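Local coordinates for protein lipase (Penicillium expansum, PDB 3G7N) that hydrolyses triacylglycerols and other acylglycerol lipids, acting as a secreted alkaline lipase that releases free fatty acids, at residues A[12-17]-A[155-160]; A[18-23]-A[27-32]; A[49-54]-A[115-120]; A[60-65]-A[101-106]; A[141-146]-A[170-175]. All blocks are in the same frame, centred on the assembly; numbering follows the deposited sequence.

Contacts 1 to 4 each reach the central mixed sheet of this alpha/beta-hydrolase fold, while contact 5 joins two helices. Contacts 1 and 2 share helix 8-23 and are tied by a salt bridge, Arg13 NH2 to Asp31 OD2 at 2.8 Å. Asp31 OD2 also makes a probable hydrogen bond to Ser52 OG of contact 3, at 2.6 Å. Contacts 3 and 4 share helix 97-120, centres about 19 Å apart. Trp103 CH2 of contact 4 packs 3.4 Å from Ala141 CB of contact 5. The side chain of Leu159 in contact 1 is about 7 Å from that of Ser132, the nucleophile. In contact 4 the side chain of Met62 is about 10 Å from that of Ser132.

Contact 1 (A[12-17]-A[155-160]). With SO4 (sulfate ion), chain E.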
# COMPACT_ATOMS: atom_id res chain seq x y z
N HIS A 12 -4.75 8.99 -7.77
CA HIS A 12 -4.88 10.28 -7.13
C HIS A 12 -5.75 10.18 -5.86
O HIS A 12 -5.39 10.69 -4.81
CB HIS A 12 -5.45 11.32 -8.13
CG HIS A 12 -5.60 12.69 -7.57
ND1 HIS A 12 -4.53 13.52 -7.31
CD2 HIS A 12 -6.71 13.44 -7.32
CE1 HIS A 12 -4.96 14.70 -6.92
NE2 HIS A 12 -6.28 14.66 -6.85
N ARG A 13 -6.86 9.46 -5.96
CA ARG A 13 -7.69 9.18 -4.79
C ARG A 13 -6.89 8.41 -3.73
O ARG A 13 -6.97 8.73 -2.56
CB ARG A 13 -8.97 8.43 -5.16
CG ARG A 13 -9.77 7.98 -3.94
CD ARG A 13 -11.09 7.31 -4.35
NE ARG A 13 -11.78 6.70 -3.21
CZ ARG A 13 -11.58 5.46 -2.79
NH1 ARG A 13 -10.69 4.68 -3.37
NH2 ARG A 13 -12.28 5.01 -1.75
N ALA A 14 -6.16 7.39 -4.16
CA ALA A 14 -5.36 6.61 -3.23
C ALA A 14 -4.37 7.52 -2.49
O ALA A 14 -4.13 7.33 -1.30
CB ALA A 14 -4.62 5.52 -3.97
N ALA A 15 -3.78 8.47 -3.20
CA ALA A 15 -2.83 9.39 -2.58
C ALA A 15 -3.49 10.33 -1.60
O ALA A 15 -2.94 10.62 -0.55
CB ALA A 15 -2.08 10.16 -3.65
N LYS A 16 -4.72 10.77 -1.92
CA LYS A 16 -5.48 11.57 -0.96
C LYS A 16 -5.81 10.81 0.33
O LYS A 16 -5.66 11.32 1.42
CB LYS A 16 -6.76 12.15 -1.59
CG LYS A 16 -6.47 13.20 -2.66
CD LYS A 16 -7.67 13.44 -3.59
CE LYS A 16 -8.83 14.09 -2.90
NZ LYS A 16 -9.90 14.38 -3.90
N LEU A 17 -6.25 9.56 0.19
CA LEU A 17 -6.52 8.72 1.35
C LEU A 17 -5.27 8.48 2.17
O LEU A 17 -5.30 8.50 3.40
CB LEU A 17 -7.11 7.38 0.91
CG LEU A 17 -8.50 7.44 0.25
CD1 LEU A 17 -8.91 6.07 -0.22
CD2 LEU A 17 -9.55 8.01 1.19
N VAL A 155 -8.77 -4.60 -4.60
CA VAL A 155 -7.74 -3.77 -5.23
C VAL A 155 -6.93 -3.07 -4.16
O VAL A 155 -7.50 -2.49 -3.21
CB VAL A 155 -8.36 -2.72 -6.15
CG1 VAL A 155 -7.25 -1.88 -6.83
CG2 VAL A 155 -9.25 -3.39 -7.21
N SER A 156 -5.62 -3.18 -4.26
CA SER A 156 -4.74 -2.56 -3.28
C SER A 156 -3.80 -1.60 -4.01
O SER A 156 -3.25 -1.94 -5.07
CB SER A 156 -3.93 -3.62 -2.55
OG SER A 156 -4.79 -4.54 -1.86
N ASN A 157 -3.58 -0.42 -3.41
CA ASN A 157 -2.71 0.61 -4.00
C ASN A 157 -1.62 0.99 -3.02
O ASN A 157 -1.89 1.69 -2.04
CB ASN A 157 -3.53 1.84 -4.37
CG ASN A 157 -4.54 1.56 -5.47
OD1 ASN A 157 -4.16 1.16 -6.57
ND2 ASN A 157 -5.82 1.76 -5.17
N ALA A 158 -0.43 0.44 -3.24
CA ALA A 158 0.74 0.79 -2.42
C ALA A 158 1.48 1.94 -3.11
O ALA A 158 1.89 1.79 -4.27
CB ALA A 158 1.68 -0.40 -2.28
N LEU A 159 1.62 3.07 -2.43
CA LEU A 159 2.26 4.23 -3.02
C LEU A 159 3.69 4.40 -2.50
O LEU A 159 3.94 4.33 -1.29
CB LEU A 159 1.46 5.50 -2.72
CG LEU A 159 -0.02 5.40 -3.13
CD1 LEU A 159 -0.74 6.70 -2.76
CD2 LEU A 159 -0.20 5.10 -4.62
N ASN A 160 4.61 4.60 -3.43
CA ASN A 160 5.99 4.96 -3.08
C ASN A 160 6.63 3.93 -2.14
O ASN A 160 7.33 4.30 -1.19
CB ASN A 160 6.08 6.39 -2.48
CG ASN A 160 5.53 7.47 -3.41
OD1 ASN A 160 4.59 7.23 -4.18
ND2 ASN A 160 6.06 8.68 -3.32
S SO4 E . -11.10 17.41 -2.78
O1 SO4 E . -10.13 17.87 -1.78
O2 SO4 E . -11.50 16.01 -2.61
O3 SO4 E . -12.29 18.27 -2.76
O4 SO4 E . -10.50 17.58 -4.11
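Leu159 pushes one methyl into the backbone of the helix at Ala14 and Ala15. Its CD1 lies 3.4 Å from Ala15 CA, tighter than an ordinary carbon contact, and 3.7 Å from Ala14 C. Ala15 CB adds a looser contact to CD1 at 3.8 Å. The leucine reaches this spot because CG stands anti to its own carbonyl carbon (chi1 -54°) and CD1 then continues outward. Both helix residues here are alanines, consistent with so close an approach. Two residues back on the strand, Asn157 sets its CB 3.9 Å from Ala14 CB. The amide ND2 brushes the same methyl, and OD1 is hydrogen-bonded to Asn181 ND2 on the next strand.

Lys16 points away from the strand. Its chain bends at chi3 (68°) and carries NZ to O2 of a sulfate ion, a hydrogen bond of 2.6 Å. The ion probably comes from the crystallisation liquor, and Ser258 OG binds it as well. Replacing Lys16 with alanine removes NZ, and the sulfate would probably be held less firmly, with Ser258 OG still bound.

The axes of helix 12-17 and strand 155-159 cross at -68° and approach to 9.1 Å. Helix 8-23 covers one face of the central sheet of the alpha/beta-hydrolase fold here, with the Leu159 side chain about 7 Å from that of the nucleophile Ser132. Strands 125-131 and 179-185 flank strand 154-159 in the sheet. Ala14 also touches Val129 of the former, and Ala15 packs on Val247 and Met249.

Contact 2 (A[18-23]-A[27-32])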
# COMPACT_ATOMS: atom_id res chain seq x y z
N SER A 18 -4.16 8.23 1.47
CA SER A 18 -2.89 8.02 2.16
C SER A 18 -2.47 9.28 2.94
O SER A 18 -1.99 9.18 4.06
CB SER A 18 -1.81 7.66 1.17
OG SER A 18 -2.04 6.41 0.53
N SER A 19 -2.68 10.45 2.34
CA SER A 19 -2.40 11.73 3.02
C SER A 19 -3.28 11.92 4.26
O SER A 19 -2.81 12.29 5.34
CB SER A 19 -2.61 12.88 2.03
OG SER A 19 -2.31 14.16 2.62
N ALA A 20 -4.56 11.53 4.13
CA ALA A 20 -5.50 11.60 5.25
C ALA A 20 -5.02 10.77 6.43
O ALA A 20 -5.28 11.11 7.59
CB ALA A 20 -6.91 11.15 4.81
N ALA A 21 -4.40 9.62 6.15
CA ALA A 21 -3.89 8.78 7.21
C ALA A 21 -2.78 9.49 8.00
O ALA A 21 -2.70 9.36 9.22
CB ALA A 21 -3.39 7.48 6.66
N TYR A 22 -1.94 10.25 7.29
CA TYR A 22 -0.92 11.06 7.98
C TYR A 22 -1.57 12.21 8.77
O TYR A 22 -1.17 12.49 9.89
CB TYR A 22 0.07 11.65 6.98
CG TYR A 22 1.04 10.66 6.38
CD1 TYR A 22 2.10 10.16 7.13
CD2 TYR A 22 0.96 10.30 5.04
CE1 TYR A 22 3.04 9.30 6.57
CE2 TYR A 22 1.90 9.48 4.46
CZ TYR A 22 2.95 9.00 5.22
OH TYR A 22 3.89 8.20 4.63
N THR A 23 -2.61 12.83 8.21
CA THR A 23 -3.28 13.94 8.87
C THR A 23 -4.04 13.49 10.12
O THR A 23 -4.08 14.21 11.12
CB THR A 23 -4.27 14.58 7.88
OG1 THR A 23 -3.53 15.15 6.81
CG2 THR A 23 -5.12 15.66 8.55
N GLY A 27 -13.46 11.13 11.68
CA GLY A 27 -14.78 10.75 11.16
C GLY A 27 -14.72 10.13 9.77
O GLY A 27 -15.34 9.11 9.50
N LYS A 28 -14.00 10.79 8.86
CA LYS A 28 -13.99 10.41 7.45
C LYS A 28 -12.69 10.83 6.82
O LYS A 28 -12.05 11.80 7.25
CB LYS A 28 -15.17 11.01 6.70
CG LYS A 28 -15.45 12.46 7.01
CD LYS A 28 -14.60 13.39 6.16
CE LYS A 28 -15.05 13.44 4.70
NZ LYS A 28 -16.48 13.82 4.53
N ALA A 29 -12.30 10.10 5.78
CA ALA A 29 -11.20 10.51 4.92
C ALA A 29 -11.79 10.50 3.53
O ALA A 29 -12.04 9.45 2.96
CB ALA A 29 -10.06 9.51 5.03
N PHE A 30 -12.08 11.70 3.02
CA PHE A 30 -12.74 11.81 1.75
C PHE A 30 -14.00 10.96 1.71
O PHE A 30 -14.84 11.12 2.61
CB PHE A 30 -11.74 11.56 0.61
CG PHE A 30 -10.61 12.55 0.60
CD1 PHE A 30 -10.80 13.82 0.07
CD2 PHE A 30 -9.46 12.33 1.37
CE1 PHE A 30 -9.85 14.81 0.26
CE2 PHE A 30 -8.48 13.30 1.47
CZ PHE A 30 -8.70 14.56 0.94
N ASP A 31 -14.14 10.04 0.76
CA ASP A 31 -15.38 9.27 0.66
C ASP A 31 -15.47 8.10 1.66
O ASP A 31 -16.49 7.40 1.73
CB ASP A 31 -15.56 8.76 -0.76
CG ASP A 31 -14.39 7.91 -1.21
OD1 ASP A 31 -13.32 8.49 -1.51
OD2 ASP A 31 -14.51 6.66 -1.24
N VAL A 32 -14.39 7.85 2.40
CA VAL A 32 -14.35 6.73 3.35
C VAL A 32 -14.79 7.17 4.75
O VAL A 32 -14.18 8.05 5.38
CB VAL A 32 -12.94 6.09 3.40
CG1 VAL A 32 -12.87 5.04 4.52
CG2 VAL A 32 -12.58 5.51 2.05
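Phe30 is brought back to Ala20 by an unusual backbone conformation and an ordinary side-chain one. Its phi is positive, 52°, and its CG lies beside the backbone N and anti to the carbonyl carbon (chi1 -61°). The ring therefore swings back toward the helix, although the CB itself does not aim there. Its CE2 comes within 4.3 Å of Ala20 CB, which approaches the ring obliquely.

The closest meeting is between two methyl groups. Ala20 CB and Ala29 CB are 3.6 Å apart, each aimed at the opposing segment. Ala20 is thus the single residue of the helix end that meets both partners. Both alanines are buried, and no hydrogen bond crosses the contact.

Residues 29-32 form a type II' beta turn, with Phe30 and Asp31 at its two corners. Ala29 N bonds to Val32 O at 2.8 Å and Val32 N to Ala29 O at 2.9 Å, which makes this a two-residue beta hairpin. It joins strand 28-29, an outermost strand of the main sheet, to strand 32-40. The turn fixes Phe30 where its ring can lie against helix 8-23.

The ring has a second neighbour on that helix, Lys16, whose CE packs on Phe30 CE1. One turn of the helix away from it, Ala20 also touches Cys25, which forms a disulfide with Cys254. The disulfide ties the link between helix and hairpin to the C-terminal part of the chain, and the backbone of Phe30 bonds to Cys254. Ser19 OG accepts a hydrogen bond from Leu250 N.

Contact 3 (A[49-54]-A[115-120]); sequences VGYSTE and KALIAK
Strand 49-52 and helix 115-120 run in nearly the same direction, 23° apart, and the axes of the two segments come within 9.4 Å. Leu117 carries the contact from the helix side and meets Val49, Gly50 and Tyr51 in turn. Its CG, anti to the carbonyl carbon (chi1 -72°), directs both methyls at the strand.

CD1 takes the first two partners. It lies 3.8 Å from Val49 CG1, the two side chains meeting at a slant. CD1 of Leu117 also rests 3.7 Å from the backbone oxygen Gly50 O. The other methyl, CD2, is 4.1 Å from Tyr51 CD2. These two side chains cross at about a right angle, and the methyl approaches the ring obliquely.

Tyr51 CG lies between the backbone N and the carbonyl carbon (chi1 65°), and the ring crosses Leu117 from there. It stacks with Tyr121, just beyond the end of the helix segment. Thr53 OG1 lies in the ring plane at its edge, and a di(hydroxyethyl)ether molecule is about 4 Å from the Tyr51 side chain. The leucine is shared further with Val35 and Ile58, so residues of three strands pack round it. Val49 likewise touches Glu113 and Val114 one turn earlier on the helix.

Helix 97-120 connects the parallel neighbours 57-62 and 125-131, so it is the helix of a beta-alpha-beta crossover. Here its C-terminal turns lie on the antiparallel strand beyond that pair, as in the layered alpha/beta-hydrolase fold.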
# COMPACT_ATOMS: atom_id res chain seq x y z
N VAL A 49 -9.76 1.72 9.30
CA VAL A 49 -10.64 0.84 8.54
C VAL A 49 -11.99 1.50 8.44
O VAL A 49 -12.41 2.22 9.35
CB VAL A 49 -10.79 -0.54 9.22
CG1 VAL A 49 -11.64 -1.47 8.34
CG2 VAL A 49 -9.41 -1.16 9.44
N GLY A 50 -12.62 1.39 7.28
CA GLY A 50 -13.98 1.93 7.15
C GLY A 50 -14.58 1.54 5.82
O GLY A 50 -14.20 0.53 5.24
N TYR A 51 -15.59 2.29 5.41
CA TYR A 51 -16.36 1.95 4.21
C TYR A 51 -16.66 3.21 3.42
O TYR A 51 -16.81 4.30 3.97
CB TYR A 51 -17.66 1.21 4.56
CG TYR A 51 -18.64 2.02 5.34
CD1 TYR A 51 -19.62 2.76 4.69
CD2 TYR A 51 -18.57 2.10 6.72
CE1 TYR A 51 -20.51 3.55 5.39
CE2 TYR A 51 -19.43 2.92 7.44
CZ TYR A 51 -20.40 3.64 6.77
OH TYR A 51 -21.26 4.46 7.49
N SER A 52 -16.78 3.02 2.11
CA SER A 52 -17.19 4.09 1.19
C SER A 52 -18.51 3.69 0.56
O SER A 52 -18.56 2.80 -0.27
CB SER A 52 -16.15 4.24 0.09
OG SER A 52 -16.65 5.17 -0.89
N THR A 53 -19.56 4.45 0.89
CA THR A 53 -20.87 4.28 0.24
C THR A 53 -20.79 4.64 -1.25
O THR A 53 -21.31 3.91 -2.09
CB THR A 53 -21.93 5.16 0.92
OG1 THR A 53 -21.92 4.91 2.33
CG2 THR A 53 -23.30 4.86 0.35
N GLU A 54 -19.98 5.64 -1.58
CA GLU A 54 -19.78 6.09 -2.95
C GLU A 54 -19.16 5.00 -3.80
O GLU A 54 -19.60 4.74 -4.92
CB GLU A 54 -18.90 7.35 -2.98
CG GLU A 54 -18.67 7.89 -4.38
CD GLU A 54 -17.81 9.14 -4.38
OE1 GLU A 54 -17.87 9.92 -3.40
OE2 GLU A 54 -16.92 9.24 -5.26
N LYS A 115 -14.29 -8.10 8.64
CA LYS A 115 -15.33 -9.12 8.67
C LYS A 115 -16.65 -8.57 9.19
O LYS A 115 -17.71 -8.83 8.61
CB LYS A 115 -14.88 -10.31 9.51
CG LYS A 115 -15.78 -11.53 9.39
CD LYS A 115 -15.33 -12.62 10.35
CE LYS A 115 -16.12 -13.91 10.11
NZ LYS A 115 -15.51 -15.09 10.79
N ALA A 116 -16.58 -7.69 10.18
CA ALA A 116 -17.78 -7.04 10.67
C ALA A 116 -18.40 -6.14 9.60
O ALA A 116 -19.63 -6.09 9.44
CB ALA A 116 -17.46 -6.24 11.92
N LEU A 117 -17.58 -5.42 8.84
CA LEU A 117 -18.10 -4.54 7.81
C LEU A 117 -18.68 -5.33 6.64
O LEU A 117 -19.68 -4.92 6.05
CB LEU A 117 -17.03 -3.55 7.34
CG LEU A 117 -16.70 -2.46 8.36
CD1 LEU A 117 -15.43 -1.72 7.94
CD2 LEU A 117 -17.86 -1.49 8.47
N ILE A 118 -18.08 -6.46 6.31
CA ILE A 118 -18.62 -7.34 5.27
C ILE A 118 -20.03 -7.83 5.63
O ILE A 118 -20.92 -7.85 4.78
CB ILE A 118 -17.69 -8.54 4.99
CG1 ILE A 118 -16.44 -8.08 4.23
CG2 ILE A 118 -18.45 -9.64 4.22
CD1 ILE A 118 -15.34 -9.14 4.18
N ALA A 119 -20.26 -8.12 6.90
CA ALA A 119 -21.59 -8.53 7.35
C ALA A 119 -22.63 -7.43 7.16
O ALA A 119 -23.79 -7.71 6.82
CB ALA A 119 -21.55 -8.98 8.79
N LYS A 120 -22.23 -6.18 7.36
CA LYS A 120 -23.13 -5.05 7.22
C LYS A 120 -23.29 -4.60 5.78
O LYS A 120 -24.36 -4.11 5.38
CB LYS A 120 -22.65 -3.89 8.10
CG LYS A 120 -23.62 -2.74 8.22
CD LYS A 120 -23.38 -1.96 9.52
CE LYS A 120 -24.23 -0.69 9.60
NZ LYS A 120 -25.67 -0.92 9.28

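Contact 4 (A[60-65]-A[101-106]); sequences VIMRGS and RPWSAV
Met62 meets the indole of Trp103 at its edge, near the ring plane. Its SD is 4.1 Å from Trp103 CZ3 and 5.4 Å from the centroid of the six-membered ring. The sulfur lies 78° off the ring normal, so this is an edge-on Met-aromatic contact. The two side chains cross at about a right angle.

The methionine is folded rather than extended. Bends at chi2 (-50°) and chi3 turn the end of the chain, and CE comes to 4.3 Å from Val106 CG2. That same methyl of Val106 sits 4.1 Å above a face of the Trp103 ring, toward its rim. Val106 CG2 thus touches both the methionine methyl and the indole face.

Trp103 has CG anti to its backbone N (chi1 -179°), which throws the indole across to the strand. Its ring also meets His107, with planes at a steep angle, and touches Ile140 of helix 133-148. Pro102 precedes it, and the helix is kinked there, since the proline N has no bond to the turn before.

Strand 57-62 and helix 97-120 open the beta-alpha-beta crossover that leads to strand 125-131. Met62 also touches residues of what is probably the GxSxG nucleophile elbow, which carries Ser132 and is a hallmark of the alpha/beta hydrolases.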
# COMPACT_ATOMS: atom_id res chain seq x y z
N VAL A 60 -9.01 -0.42 3.97
CA VAL A 60 -7.94 -0.43 4.97
C VAL A 60 -6.85 0.55 4.54
O VAL A 60 -6.22 0.36 3.49
CB VAL A 60 -7.32 -1.84 5.09
CG1 VAL A 60 -6.19 -1.85 6.11
CG2 VAL A 60 -8.40 -2.90 5.45
N ILE A 61 -6.67 1.61 5.33
CA ILE A 61 -5.77 2.70 4.93
C ILE A 61 -4.66 2.78 5.97
O ILE A 61 -4.93 3.00 7.16
CB ILE A 61 -6.51 4.05 4.90
CG1 ILE A 61 -7.77 3.98 4.02
CG2 ILE A 61 -5.58 5.14 4.39
CD1 ILE A 61 -8.68 5.20 4.17
N MET A 62 -3.43 2.50 5.54
CA MET A 62 -2.31 2.44 6.47
C MET A 62 -1.46 3.69 6.38
O MET A 62 -1.14 4.17 5.29
CB MET A 62 -1.44 1.23 6.16
CG MET A 62 -2.19 -0.11 6.33
SD MET A 62 -3.08 -0.31 7.91
CE MET A 62 -1.70 -0.34 9.07
N ARG A 63 -1.04 4.18 7.53
CA ARG A 63 -0.14 5.34 7.58
C ARG A 63 1.29 4.89 7.38
O ARG A 63 1.71 3.88 7.96
CB ARG A 63 -0.29 6.10 8.89
CG ARG A 63 0.36 7.48 8.86
CD ARG A 63 0.43 8.07 10.25
NE ARG A 63 1.46 7.40 11.03
CZ ARG A 63 1.56 7.47 12.34
NH1 ARG A 63 0.93 8.44 13.00
NH2 ARG A 63 2.46 6.73 12.97
N GLY A 64 2.10 5.75 6.74
CA GLY A 64 3.56 5.63 6.81
C GLY A 64 4.14 6.07 8.16
O GLY A 64 3.42 6.27 9.15
N SER A 65 5.47 6.08 8.26
CA SER A 65 6.16 6.51 9.49
C SER A 65 5.91 7.99 9.71
O SER A 65 5.79 8.75 8.76
CB SER A 65 7.65 6.23 9.39
OG SER A 65 7.93 5.04 8.69
N ARG A 101 6.57 -7.39 11.30
CA ARG A 101 6.29 -7.11 12.70
C ARG A 101 5.15 -6.11 12.90
O ARG A 101 4.19 -6.40 13.62
CB ARG A 101 7.56 -6.69 13.45
CG ARG A 101 7.34 -6.49 14.94
CD ARG A 101 8.67 -6.66 15.70
NE ARG A 101 8.55 -6.21 17.08
CZ ARG A 101 8.72 -4.95 17.47
NH1 ARG A 101 9.10 -4.03 16.60
NH2 ARG A 101 8.58 -4.63 18.75
N PRO A 102 5.24 -4.91 12.29
CA PRO A 102 4.11 -3.98 12.45
C PRO A 102 2.80 -4.52 11.87
O PRO A 102 1.77 -4.36 12.49
CB PRO A 102 4.58 -2.72 11.71
CG PRO A 102 5.74 -3.16 10.84
CD PRO A 102 6.39 -4.28 11.63
N TRP A 103 2.84 -5.17 10.71
CA TRP A 103 1.57 -5.71 10.19
C TRP A 103 0.97 -6.74 11.15
O TRP A 103 -0.22 -6.72 11.44
CB TRP A 103 1.74 -6.33 8.80
CG TRP A 103 0.44 -6.85 8.28
CD1 TRP A 103 0.00 -8.15 8.35
CD2 TRP A 103 -0.71 -6.06 7.95
NE1 TRP A 103 -1.34 -8.22 8.03
CE2 TRP A 103 -1.78 -6.95 7.73
CE3 TRP A 103 -0.92 -4.68 7.74
CZ2 TRP A 103 -3.06 -6.51 7.41
CZ3 TRP A 103 -2.18 -4.25 7.37
CH2 TRP A 103 -3.23 -5.17 7.18
N SER A 104 1.80 -7.66 11.65
CA SER A 104 1.29 -8.72 12.50
C SER A 104 0.70 -8.18 13.79
O SER A 104 -0.24 -8.75 14.33
CB SER A 104 2.41 -9.73 12.79
OG SER A 104 3.38 -9.17 13.66
N ALA A 105 1.17 -7.02 14.22
CA ALA A 105 0.63 -6.36 15.41
C ALA A 105 -0.83 -5.95 15.22
O ALA A 105 -1.59 -5.92 16.19
CB ALA A 105 1.47 -5.17 15.82
N VAL A 106 -1.20 -5.56 14.00
CA VAL A 106 -2.53 -5.00 13.73
C VAL A 106 -3.41 -5.93 12.91
O VAL A 106 -4.61 -5.67 12.76
CB VAL A 106 -2.46 -3.62 13.03
CG1 VAL A 106 -1.78 -2.59 13.94
CG2 VAL A 106 -1.73 -3.72 11.68

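Contact 5 (A[141-146]-A[170-175]); sequences AHVALA and ADFGTA
Two helices of successive beta-alpha units meet here: helix 133-148, which follows the nucleophile Ser132 in the chain, and helix 167-175. The helices come together at Val143 and Gly173, whose CA atoms are 6.1 Å apart. At Gly173 no side chain stands between the helices, and Val143 CG2 rests 3.9 Å from Gly173 CA, directly on the backbone of the second helix.

The other methyl of Val143 turns to Phe172. With CG1 anti to the backbone N (chi1 171°), it comes 3.5 Å from Phe172 CE2 and 3.9 Å from Phe172 CD2. The methyl meets the ring obliquely, near these two carbons. Phe172 also has CG anti to its backbone N (chi1 -171°), which carries the ring out toward the valine. Phe89 meets the same ring from the surrounding loop, and Pro90 touches it.

A water joins the helices on the polar side of the contact. It is 3.0 Å from His142 NE2 and 2.7 Å from Gly173 O, to which it probably donates. The other ring nitrogen, His142 ND1, is hydrogen-bonded to Ser156 OG. Both nitrogens of this buried histidine are thus engaged, which probably helps to fix the rotation of the imidazole. Phe180 lies against the same ring.

Helix 133-148 links strands 125-131 and 154-159, and helix 167-175 links 154-159 to 179-185. Strand 154-159 sends Leu154 onto His142, Leu145 and Ala146. Helix 133-148 also packs against helix 97-120, where Ala144 touches Trp103 and His107.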
# COMPACT_ATOMS: atom_id res chain seq x y z
N ALA A 141 -0.95 -6.30 3.46
CA ALA A 141 -2.41 -6.25 3.59
C ALA A 141 -3.14 -6.89 2.42
O ALA A 141 -4.14 -7.59 2.60
CB ALA A 141 -2.90 -4.81 3.77
N HIS A 142 -2.63 -6.69 1.22
CA HIS A 142 -3.22 -7.26 0.02
C HIS A 142 -3.34 -8.79 0.15
O HIS A 142 -4.40 -9.38 -0.10
CB HIS A 142 -2.38 -6.90 -1.21
CG HIS A 142 -2.93 -7.44 -2.49
ND1 HIS A 142 -4.03 -6.89 -3.10
CD2 HIS A 142 -2.55 -8.50 -3.25
CE1 HIS A 142 -4.31 -7.59 -4.18
NE2 HIS A 142 -3.41 -8.54 -4.32
N VAL A 143 -2.26 -9.43 0.56
CA VAL A 143 -2.23 -10.88 0.73
C VAL A 143 -3.07 -11.32 1.94
O VAL A 143 -3.83 -12.28 1.85
CB VAL A 143 -0.77 -11.38 0.88
CG1 VAL A 143 -0.72 -12.84 1.28
CG2 VAL A 143 -0.01 -11.16 -0.42
N ALA A 144 -3.04 -10.57 3.02
CA ALA A 144 -3.86 -10.87 4.19
C ALA A 144 -5.34 -10.86 3.82
O ALA A 144 -6.10 -11.71 4.28
CB ALA A 144 -3.60 -9.84 5.31
N LEU A 145 -5.77 -9.84 3.10
CA LEU A 145 -7.17 -9.73 2.71
C LEU A 145 -7.56 -10.80 1.68
O LEU A 145 -8.66 -11.37 1.75
CB LEU A 145 -7.48 -8.31 2.19
CG LEU A 145 -7.34 -7.18 3.20
CD1 LEU A 145 -7.42 -5.84 2.47
CD2 LEU A 145 -8.42 -7.27 4.29
N ALA A 146 -6.72 -11.02 0.68
CA ALA A 146 -7.03 -12.03 -0.34
C ALA A 146 -7.20 -13.40 0.29
O ALA A 146 -8.10 -14.16 -0.11
CB ALA A 146 -5.91 -12.08 -1.39
N ALA A 170 7.22 -12.52 -3.59
CA ALA A 170 6.63 -11.79 -4.70
C ALA A 170 5.71 -12.69 -5.52
O ALA A 170 4.64 -12.28 -5.98
CB ALA A 170 7.72 -11.17 -5.56
N ASP A 171 6.13 -13.94 -5.68
CA ASP A 171 5.35 -14.92 -6.44
C ASP A 171 4.04 -15.23 -5.73
O ASP A 171 3.00 -15.37 -6.37
CB ASP A 171 6.14 -16.22 -6.64
CG ASP A 171 7.34 -16.04 -7.57
OD1 ASP A 171 7.35 -15.07 -8.35
OD2 ASP A 171 8.19 -16.95 -7.62
N PHE A 172 4.10 -15.32 -4.41
CA PHE A 172 2.90 -15.52 -3.61
C PHE A 172 1.95 -14.33 -3.71
O PHE A 172 0.74 -14.50 -3.86
CB PHE A 172 3.26 -15.82 -2.16
CG PHE A 172 2.10 -16.25 -1.33
CD1 PHE A 172 1.36 -17.38 -1.67
CD2 PHE A 172 1.74 -15.54 -0.19
CE1 PHE A 172 0.28 -17.78 -0.90
CE2 PHE A 172 0.66 -15.94 0.57
CZ PHE A 172 -0.00 -17.12 0.26
N GLY A 173 2.50 -13.11 -3.70
CA GLY A 173 1.66 -11.94 -3.89
C GLY A 173 1.00 -11.95 -5.27
O GLY A 173 -0.21 -11.72 -5.39
N THR A 174 1.77 -12.28 -6.30
CA THR A 174 1.25 -12.36 -7.65
C THR A 174 0.14 -13.40 -7.77
O THR A 174 -0.83 -13.19 -8.52
CB THR A 174 2.38 -12.69 -8.64
OG1 THR A 174 3.38 -11.67 -8.57
CG2 THR A 174 1.85 -12.77 -10.07
N ALA A 175 0.26 -14.48 -7.00
CA ALA A 175 -0.69 -15.59 -7.07
C ALA A 175 -2.07 -15.22 -6.53
O ALA A 175 -3.06 -15.89 -6.85
CB ALA A 175 -0.15 -16.80 -6.34
O HOH W 1 -2.31 -10.30 -6.44